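Local coordinates for thioredoxin Reductase (PDB 4F82), which probably reduces hydrogen peroxide and organic hydroperoxides to water and alcohols with thiols, as a peroxiredoxin of the Prx5 subfamily, at residues 51-56 and 69-74; 155-158 and 164-167; 119-122 and 126-129. One frame throughout, in Å; residues are numbered along the deposited sequence.

Contact 1. Residues 51-56 and 69-74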
ATOM      1  N   VAL A  51     -23.251  -1.120  -2.596  1.00  7.26           N
ATOM      2  CA  VAL A  51     -22.477  -2.342  -2.751  1.00  6.92           C
ATOM      3  C   VAL A  51     -21.056  -2.065  -2.314  1.00  6.61           C
ATOM      4  O   VAL A  51     -20.436  -1.122  -2.813  1.00 11.52           O
ATOM      5  CB  VAL A  51     -22.415  -2.821  -4.245  1.00 10.88           C
ATOM      6  CG1 VAL A  51     -21.407  -3.983  -4.393  1.00  9.05           C
ATOM      7  CG2 VAL A  51     -23.812  -3.221  -4.777  1.00  8.80           C
ATOM      8  N   ILE A  52     -20.533  -2.872  -1.392  1.00  6.48           N
ATOM      9  CA  ILE A  52     -19.122  -2.778  -1.009  1.00  7.86           C
ATOM     10  C   ILE A  52     -18.416  -4.055  -1.394  1.00  6.91           C
ATOM     11  O   ILE A  52     -18.847  -5.142  -0.971  1.00  8.57           O
ATOM     12  CB  ILE A  52     -18.965  -2.600   0.508  1.00  9.62           C
ATOM     13  CG1 ILE A  52     -19.728  -1.350   0.981  1.00 13.90           C
ATOM     14  CG2 ILE A  52     -17.498  -2.461   0.870  1.00  6.19           C
ATOM     15  CD1 ILE A  52     -19.781  -1.226   2.548  1.00  6.95           C
ATOM     16  N   PHE A  53     -17.360  -3.956  -2.217  1.00  5.85           N
ATOM     17  CA  PHE A  53     -16.531  -5.140  -2.449  1.00  5.75           C
ATOM     18  C   PHE A  53     -15.121  -4.833  -1.908  1.00  6.97           C
ATOM     19  O   PHE A  53     -14.577  -3.745  -2.137  1.00  6.55           O
ATOM     20  CB  PHE A  53     -16.557  -5.625  -3.923  1.00  5.76           C
ATOM     21  CG  PHE A  53     -15.909  -4.683  -4.903  1.00  5.70           C
ATOM     22  CD1 PHE A  53     -14.591  -4.903  -5.362  1.00  5.61           C
ATOM     23  CD2 PHE A  53     -16.585  -3.569  -5.365  1.00  5.80           C
ATOM     24  CE1 PHE A  53     -13.991  -4.028  -6.294  1.00  7.59           C
ATOM     25  CE2 PHE A  53     -15.974  -2.681  -6.291  1.00  9.19           C
ATOM     26  CZ  PHE A  53     -14.680  -2.901  -6.749  1.00 10.29           C
ATOM     27  N   GLY A  54     -14.609  -5.743  -1.086  1.00  8.13           N
ATOM     28  CA  GLY A  54     -13.291  -5.600  -0.524  1.00 10.02           C
ATOM     29  C   GLY A  54     -12.380  -6.565  -1.260  1.00  8.47           C
ATOM     30  O   GLY A  54     -12.806  -7.622  -1.745  1.00  7.48           O
ATOM     31  N   LEU A  55     -11.107  -6.221  -1.327  1.00  8.76           N
ATOM     32  CA  LEU A  55     -10.152  -7.093  -2.029  1.00  6.59           C
ATOM     33  C   LEU A  55      -8.774  -6.894  -1.377  1.00  5.79           C
ATOM     34  O   LEU A  55      -8.587  -5.942  -0.605  1.00  8.84           O
ATOM     35  CB  LEU A  55     -10.162  -6.758  -3.539  1.00  5.62           C
ATOM     36  CG  LEU A  55     -10.185  -5.312  -4.042  1.00 11.19           C
ATOM     37  CD1 LEU A  55      -8.862  -4.534  -3.728  1.00  9.09           C
ATOM     38  CD2 LEU A  55     -10.469  -5.276  -5.535  1.00  7.39           C
ATOM     39  N   PRO A  56      -7.818  -7.799  -1.651  1.00  5.98           N
ATOM     40  CA  PRO A  56      -6.536  -7.811  -0.940  1.00  6.18           C
ATOM     41  C   PRO A  56      -5.546  -6.662  -1.201  1.00  6.12           C
ATOM     42  O   PRO A  56      -4.773  -6.352  -0.296  1.00  6.29           O
ATOM     43  CB  PRO A  56      -5.910  -9.142  -1.386  1.00  6.47           C
ATOM     44  CG  PRO A  56      -7.076 -10.019  -1.701  1.00  7.53           C
ATOM     45  CD  PRO A  56      -8.059  -9.069  -2.360  1.00  6.13           C
ATOM     46  N   PRO A  69     -12.501  -3.830 -12.658  1.00  6.85           N
ATOM     47  CA  PRO A  69     -13.117  -3.502 -13.955  1.00  7.31           C
ATOM     48  C   PRO A  69     -14.536  -4.069 -14.132  1.00  8.37           C
ATOM     49  O   PRO A  69     -15.366  -3.388 -14.734  1.00 12.55           O
ATOM     50  CB  PRO A  69     -12.152  -4.088 -14.972  1.00  7.64           C
ATOM     51  CG  PRO A  69     -10.811  -4.008 -14.268  1.00  7.37           C
ATOM     52  CD  PRO A  69     -11.130  -4.358 -12.821  1.00  6.89           C
ATOM     53  N   GLY A  70     -14.830  -5.248 -13.585  1.00  8.34           N
ATOM     54  CA  GLY A  70     -16.196  -5.763 -13.615  1.00  8.22           C
ATOM     55  C   GLY A  70     -17.170  -4.762 -12.967  1.00  9.29           C
ATOM     56  O   GLY A  70     -18.272  -4.531 -13.469  1.00 11.34           O
ATOM     57  N   TYR A  71     -16.769  -4.153 -11.855  1.00  6.94           N
ATOM     58  CA  TYR A  71     -17.667  -3.159 -11.257  1.00 12.61           C
ATOM     59  C   TYR A  71     -17.785  -1.861 -12.069  1.00 12.96           C
ATOM     60  O   TYR A  71     -18.877  -1.322 -12.209  1.00 10.56           O
ATOM     61  CB  TYR A  71     -17.308  -2.917  -9.790  1.00  7.98           C
ATOM     62  CG  TYR A  71     -17.805  -4.054  -8.919  1.00  9.02           C
ATOM     63  CD1 TYR A  71     -19.146  -4.088  -8.500  1.00  9.00           C
ATOM     64  CD2 TYR A  71     -16.954  -5.109  -8.545  1.00  7.89           C
ATOM     65  CE1 TYR A  71     -19.632  -5.135  -7.716  1.00 10.90           C
ATOM     66  CE2 TYR A  71     -17.437  -6.177  -7.747  1.00  6.18           C
ATOM     67  CZ  TYR A  71     -18.776  -6.179  -7.359  1.00  9.02           C
ATOM     68  OH  TYR A  71     -19.287  -7.198  -6.557  1.00  8.87           O
ATOM     69  N   VAL A  72     -16.671  -1.363 -12.606  1.00 15.17           N
ATOM     70  CA  VAL A  72     -16.740  -0.182 -13.483  1.00 11.51           C
ATOM     71  C   VAL A  72     -17.655  -0.517 -14.654  1.00 17.61           C
ATOM     72  O   VAL A  72     -18.526   0.281 -15.046  1.00 15.81           O
ATOM     73  CB  VAL A  72     -15.312   0.239 -13.939  1.00 19.43           C
ATOM     74  CG1 VAL A  72     -15.316   1.267 -15.127  1.00 14.46           C
ATOM     75  CG2 VAL A  72     -14.518   0.760 -12.720  1.00 13.37           C
ATOM     76  N   GLU A  73     -17.494  -1.729 -15.177  1.00 12.14           N
ATOM     77  CA  GLU A  73     -18.273  -2.173 -16.322  1.00 13.91           C
ATOM     78  C   GLU A  73     -19.763  -2.317 -16.020  1.00 15.15           C
ATOM     79  O   GLU A  73     -20.610  -1.988 -16.870  1.00 12.38           O
ATOM     80  CB  GLU A  73     -17.673  -3.460 -16.911  1.00 14.32           C
ATOM     81  CG  GLU A  73     -16.464  -3.155 -17.802  1.00 26.11           C
ATOM     82  CD  GLU A  73     -15.551  -4.361 -18.011  1.00 34.79           C
ATOM     83  OE1 GLU A  73     -16.044  -5.514 -17.950  1.00 37.17           O
ATOM     84  OE2 GLU A  73     -14.330  -4.157 -18.222  1.00 38.91           O
ATOM     85  N   HIS A  74     -20.079  -2.779 -14.806  1.00 10.45           N
ATOM     86  CA  HIS A  74     -21.466  -3.005 -14.402  1.00 12.34           C
ATOM     87  C   HIS A  74     -22.079  -1.800 -13.686  1.00 12.04           C
ATOM     88  O   HIS A  74     -23.216  -1.862 -13.244  1.00 12.89           O
ATOM     89  CB  HIS A  74     -21.579  -4.220 -13.449  1.00 14.66           C
ATOM     90  CG  HIS A  74     -21.542  -5.557 -14.133  1.00 14.73           C
ATOM     91  ND1 HIS A  74     -20.389  -6.094 -14.666  1.00 16.32           N
ATOM     92  CD2 HIS A  74     -22.512  -6.482 -14.323  1.00 15.69           C
ATOM     93  CE1 HIS A  74     -20.657  -7.287 -15.178  1.00 18.29           C
ATOM     94  NE2 HIS A  74     -21.935  -7.546 -14.976  1.00 17.26           N
TER
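Segment 51-56, on a strand, and helical segment 69-74 come closest at Phe53 and Tyr71, whose CA atoms lie 9.1 Å apart, a gap filled by side chains without any hydrogen bond across it. The two rings form an offset stack, centroids 4.0 Å apart and planes at 8°. Each lays one face on the other, and the two side chains point opposite ways, so each ring reaches back toward the root of the other: Phe53 CE2 sits 3.5 Å from Tyr71 CD2, while the tyrosine hydroxyl lies toward Phe53 CB. Phe53 reaches the helix with CG held between its own backbone N and carbonyl carbon (chi1 67°). Val51, two residues earlier on the same side of the strand, brings CG1 to 3.9 Å from Tyr71 CE1. The phenol OH is fixed by a hydrogen bond to the backbone O of Ser165, which holds the end of the stacked ring in place. The ring of His67 also meets that of Phe53, planes at about 45°, and Val170 of helix 167-172 packs on Val51 and Tyr71. This is the strand-to-helix packing of a beta-alpha-beta unit (strand 49-55, helix 61-80, strand 85-90) in the thioredoxin-like fold of peroxiredoxins.

Contact 2. Residues 155-158 and 164-167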
ATOM      1  N   ALA A 155     -21.049 -12.098   0.439  1.00  6.53           N
ATOM      2  CA  ALA A 155     -20.381 -13.145  -0.343  1.00  9.32           C
ATOM      3  C   ALA A 155     -18.910 -13.085  -0.083  1.00  6.36           C
ATOM      4  O   ALA A 155     -18.209 -12.292  -0.727  1.00  9.38           O
ATOM      5  CB  ALA A 155     -20.598 -12.935  -1.844  1.00 12.47           C
ATOM      6  N   VAL A 156     -18.404 -13.951   0.789  1.00  9.63           N
ATOM      7  CA  VAL A 156     -16.988 -13.890   1.131  1.00  6.45           C
ATOM      8  C   VAL A 156     -16.257 -15.009   0.403  1.00  6.77           C
ATOM      9  O   VAL A 156     -16.718 -16.174   0.395  1.00  7.42           O
ATOM     10  CB  VAL A 156     -16.785 -14.026   2.654  1.00 11.49           C
ATOM     11  CG1 VAL A 156     -15.303 -13.950   3.006  1.00  7.59           C
ATOM     12  CG2 VAL A 156     -17.563 -12.948   3.398  1.00 13.77           C
ATOM     13  N   GLU A 157     -15.132 -14.686  -0.231  1.00  9.99           N
ATOM     14  CA  GLU A 157     -14.376 -15.724  -0.943  1.00 10.47           C
ATOM     15  C   GLU A 157     -13.519 -16.543  -0.025  1.00  7.00           C
ATOM     16  O   GLU A 157     -12.905 -16.029   0.902  1.00  6.88           O
ATOM     17  CB  GLU A 157     -13.473 -15.135  -2.036  1.00  9.29           C
ATOM     18  CG  GLU A 157     -14.207 -14.180  -2.997  1.00 10.16           C
ATOM     19  CD  GLU A 157     -14.832 -14.886  -4.216  1.00 10.92           C
ATOM     20  OE1 GLU A 157     -14.761 -16.138  -4.317  1.00  8.74           O
ATOM     21  OE2 GLU A 157     -15.367 -14.178  -5.111  1.00 10.68           O
ATOM     22  N   ALA A 158     -13.453 -17.839  -0.302  1.00 10.24           N
ATOM     23  CA  ALA A 158     -12.376 -18.644   0.249  1.00 10.35           C
ATOM     24  C   ALA A 158     -11.051 -18.029  -0.225  1.00  9.29           C
ATOM     25  O   ALA A 158     -11.009 -17.403  -1.291  1.00  9.51           O
ATOM     26  CB  ALA A 158     -12.503 -20.070  -0.235  1.00 10.78           C
ATOM     27  N   VAL A 164     -17.555 -15.571  -6.259  1.00 10.61           N
ATOM     28  CA  VAL A 164     -18.846 -15.012  -5.748  1.00 10.02           C
ATOM     29  C   VAL A 164     -18.906 -13.494  -5.530  1.00  6.56           C
ATOM     30  O   VAL A 164     -20.009 -12.938  -5.277  1.00  7.69           O
ATOM     31  CB  VAL A 164     -19.273 -15.719  -4.419  1.00  7.32           C
ATOM     32  CG1 VAL A 164     -19.458 -17.247  -4.636  1.00 16.38           C
ATOM     33  CG2 VAL A 164     -18.211 -15.450  -3.283  1.00 10.38           C
ATOM     34  N   SER A 165     -17.744 -12.811  -5.578  1.00  6.24           N
ATOM     35  CA  SER A 165     -17.685 -11.364  -5.237  1.00  5.85           C
ATOM     36  C   SER A 165     -17.580 -10.480  -6.465  1.00  5.80           C
ATOM     37  O   SER A 165     -17.479  -9.254  -6.352  1.00 12.74           O
ATOM     38  CB  SER A 165     -16.483 -11.063  -4.330  1.00  5.59           C
ATOM     39  OG  SER A 165     -15.248 -11.464  -4.970  1.00  5.64           O
ATOM     40  N   ASP A 166     -17.588 -11.087  -7.645  1.00  6.11           N
ATOM     41  CA  ASP A 166     -17.558 -10.331  -8.897  1.00  8.32           C
ATOM     42  C   ASP A 166     -18.894  -9.603  -9.130  1.00 11.46           C
ATOM     43  O   ASP A 166     -19.941 -10.002  -8.600  1.00 10.27           O
ATOM     44  CB  ASP A 166     -17.316 -11.297 -10.056  1.00  6.65           C
ATOM     45  CG  ASP A 166     -18.423 -12.331 -10.178  1.00  9.50           C
ATOM     46  OD1 ASP A 166     -18.525 -13.223  -9.283  1.00  7.59           O
ATOM     47  OD2 ASP A 166     -19.193 -12.245 -11.165  1.00  8.33           O
ATOM     48  N   ALA A 167     -18.857  -8.557  -9.942  1.00  6.30           N
ATOM     49  CA  ALA A 167     -20.047  -7.712 -10.181  1.00 10.50           C
ATOM     50  C   ALA A 167     -21.202  -8.507 -10.791  1.00  9.54           C
ATOM     51  O   ALA A 167     -22.369  -8.329 -10.373  1.00  9.50           O
ATOM     52  CB  ALA A 167     -19.688  -6.515 -11.075  1.00  7.96           C
TER
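Glu157 lays its carboxylate alongside Val164, CD 3.6 Å from Val164 CG2, and sends OE2 into the loop at Val164 and Ser165. Three donors grip that one oxygen. The hydroxyl of Ser165 gives its proton to the anti lone pair of OE2, with Ser165 OG at 2.7 Å from Glu157 OE2. The backbone N of Ser165 comes from above the carboxylate plane, 39° out of it, and Val164 N arrives on the syn side, also well tilted, 2.8 Å from Glu157 OE2 with an N-H...O angle of 160°. Val164 N makes a further weak bond to Glu157 OE1, which also accepts from the backbone N of Glu163. A bend at chi2 (-89°) folds the glutamate chain back to the loop, and this many donors would be expected to stabilise the carboxylate as an anion. Ser165 OG points between its own backbone N and carbonyl carbon, which turns it to the same oxygen that its N-H reaches. Val164 CG2 also touches Ala155 CB, at 3.8 Å. The contact ties the end of strand 150-156, paired with strand 137-147 through Ala155 and Ala143, to the loop leading into helix 167-172, where Asp166 is the N-cap and Ala167 packs against Tyr71 and His74 of helix 61-80.

Contact 3. Residues 119-122 and 126-129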
ATOM      1  N   ALA A 119      -8.724  -0.876   9.917  1.00  7.24           N
ATOM      2  CA  ALA A 119      -9.709  -0.708  10.981  1.00  6.98           C
ATOM      3  C   ALA A 119     -11.083  -1.250  10.608  1.00  6.80           C
ATOM      4  O   ALA A 119     -11.700  -1.946  11.422  1.00  7.13           O
ATOM      5  CB  ALA A 119      -9.812   0.758  11.444  1.00  9.96           C
ATOM      6  N   PHE A 120     -11.578  -0.917   9.414  1.00  6.36           N
ATOM      7  CA  PHE A 120     -12.892  -1.392   8.964  1.00 12.06           C
ATOM      8  C   PHE A 120     -12.876  -2.919   8.771  1.00  8.79           C
ATOM      9  O   PHE A 120     -13.797  -3.639   9.183  1.00  6.62           O
ATOM     10  CB  PHE A 120     -13.239  -0.708   7.632  1.00  7.06           C
ATOM     11  CG  PHE A 120     -14.665  -0.949   7.148  1.00  9.99           C
ATOM     12  CD1 PHE A 120     -15.757  -0.894   8.028  1.00  8.60           C
ATOM     13  CD2 PHE A 120     -14.912  -1.146   5.795  1.00 11.39           C
ATOM     14  CE1 PHE A 120     -17.062  -1.102   7.558  1.00  6.14           C
ATOM     15  CE2 PHE A 120     -16.227  -1.320   5.315  1.00 11.94           C
ATOM     16  CZ  PHE A 120     -17.283  -1.305   6.193  1.00  7.70           C
ATOM     17  N   THR A 121     -11.816  -3.403   8.135  1.00  7.94           N
ATOM     18  CA  THR A 121     -11.727  -4.802   7.750  1.00  5.89           C
ATOM     19  C   THR A 121     -11.636  -5.630   9.013  1.00  7.53           C
ATOM     20  O   THR A 121     -12.219  -6.724   9.093  1.00  7.83           O
ATOM     21  CB  THR A 121     -10.497  -5.042   6.861  1.00  7.40           C
ATOM     22  OG1 THR A 121     -10.601  -4.236   5.668  1.00  9.92           O
ATOM     23  CG2 THR A 121     -10.412  -6.529   6.438  1.00  5.69           C
ATOM     24  N   HIS A 122     -10.868  -5.135   9.991  1.00  6.87           N
ATOM     25  CA  HIS A 122     -10.838  -5.767  11.326  1.00  7.27           C
ATOM     26  C   HIS A 122     -12.205  -5.751  11.983  1.00  9.55           C
ATOM     27  O   HIS A 122     -12.619  -6.746  12.577  1.00 11.91           O
ATOM     28  CB  HIS A 122      -9.795  -5.107  12.241  1.00 10.13           C
ATOM     29  CG  HIS A 122      -8.443  -5.759  12.195  1.00 14.99           C
ATOM     30  ND1 HIS A 122      -7.322  -5.129  11.690  1.00 20.13           N
ATOM     31  CD2 HIS A 122      -8.033  -6.981  12.614  1.00 14.94           C
ATOM     32  CE1 HIS A 122      -6.274  -5.935  11.800  1.00 16.25           C
ATOM     33  NE2 HIS A 122      -6.681  -7.067  12.348  1.00 14.82           N
ATOM     34  N   LEU A 126     -12.910  -9.555   8.670  1.00 10.14           N
ATOM     35  CA  LEU A 126     -12.614 -10.000   7.301  1.00  9.34           C
ATOM     36  C   LEU A 126     -11.137  -9.860   6.898  1.00  6.32           C
ATOM     37  O   LEU A 126     -10.784  -9.718   5.693  1.00  5.98           O
ATOM     38  CB  LEU A 126     -13.488  -9.235   6.318  1.00  6.07           C
ATOM     39  CG  LEU A 126     -14.950  -9.700   6.323  1.00  8.60           C
ATOM     40  CD1 LEU A 126     -15.839  -8.766   5.496  1.00  5.93           C
ATOM     41  CD2 LEU A 126     -14.972 -11.168   5.780  1.00 10.20           C
ATOM     42  N   THR A 127     -10.257  -9.887   7.873  1.00  6.63           N
ATOM     43  CA  THR A 127      -8.819  -9.818   7.531  1.00  6.59           C
ATOM     44  C   THR A 127      -8.218 -11.181   7.178  1.00 10.41           C
ATOM     45  O   THR A 127      -8.772 -12.221   7.554  1.00 10.75           O
ATOM     46  CB  THR A 127      -7.948  -9.182   8.665  1.00 10.37           C
ATOM     47  OG1 THR A 127      -7.963 -10.029   9.816  1.00 10.08           O
ATOM     48  CG2 THR A 127      -8.442  -7.774   9.044  1.00 10.59           C
ATOM     49  N   GLN A 128      -7.064 -11.164   6.492  1.00 11.50           N
ATOM     50  CA  GLN A 128      -6.237 -12.377   6.316  1.00 10.77           C
ATOM     51  C   GLN A 128      -4.791 -11.957   6.375  1.00 10.41           C
ATOM     52  O   GLN A 128      -4.479 -10.784   6.194  1.00  8.63           O
ATOM     53  CB  GLN A 128      -6.523 -13.087   4.979  1.00  6.96           C
ATOM     54  CG  GLN A 128      -6.511 -12.127   3.783  1.00  6.47           C
ATOM     55  CD  GLN A 128      -6.559 -12.833   2.424  1.00  8.82           C
ATOM     56  OE1 GLN A 128      -6.160 -14.008   2.286  1.00  9.12           O
ATOM     57  NE2 GLN A 128      -7.030 -12.109   1.407  1.00  6.08           N
ATOM     58  N   ASP A 129      -3.908 -12.917   6.617  1.00 11.34           N
ATOM     59  CA  ASP A 129      -2.471 -12.626   6.720  1.00 11.36           C
ATOM     60  C   ASP A 129      -1.803 -12.973   5.400  1.00 10.73           C
ATOM     61  O   ASP A 129      -1.650 -14.164   5.065  1.00  9.43           O
ATOM     62  CB  ASP A 129      -1.872 -13.470   7.835  1.00 11.53           C
ATOM     63  CG  ASP A 129      -0.426 -13.123   8.121  1.00 14.99           C
ATOM     64  OD1 ASP A 129       0.210 -12.382   7.334  1.00 17.20           O
ATOM     65  OD2 ASP A 129       0.102 -13.612   9.132  1.00 19.48           O
TER
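Thr121 O accepts a hydrogen bond from Leu126 N at the C-terminal end of helix 119-124, which in this thioredoxin-like fold leads through a two-residue link into strand 127-129. The bond is 2.9 Å long between Leu126 N and Thr121 O and nearly straight at 166°. It runs from residue i+5 back to residue i, the kind of backbone bond found in a Schellman motif. Polar anchoring on the helix side comes from Asp115: its OD2 binds Thr121 OG1, and its OD1 binds the N of Phe120. Strand 127-129 in turn pairs antiparallel with strand 137-147, and Leu126 and Gln128 make backbone bonds to Leu140 and Arg138. In van der Waals contact, Thr121 turns its methyl CG2 away from the backbone N and on to the start of the strand, where Thr121 CG2 comes 3.3 Å from Leu126 O. The apolar contact is between methyls, Thr121 CG2 lying 3.5 Å from Thr127 CG2. That second methyl also makes a CH-pi contact, lying over one face of the His122 ring. Thr127 CG2 stands over the centre of the His122 imidazole, 3.6 Å from its centroid and 8° off the ring normal.

In the fold
All three contacts reach the same mixed sheet. The centres of contacts 1 and 2 are about 10 Å apart; contact 3 is centred about 18 Å from contact 1 and about 16 Å from contact 2. The first two are tied by the hydrogen bond from Tyr71 OH to Ser165 O, 2.7 Å long, and by Tyr71 CZ packing 3.5 Å from Ala167 CA; Ser165 O also accepts from His67 NE2. Contact 3 meets the others by packing alone, Pro56 CG to Gln128 NE2 and Val156 CG1 to Leu126 CD2. The predicted peroxidatic Cys63 lies near contacts 1 and 2, its side chain about 7 Å from that of Phe53 and about 9 Å from that of Ser165; contact 3 stands away from it.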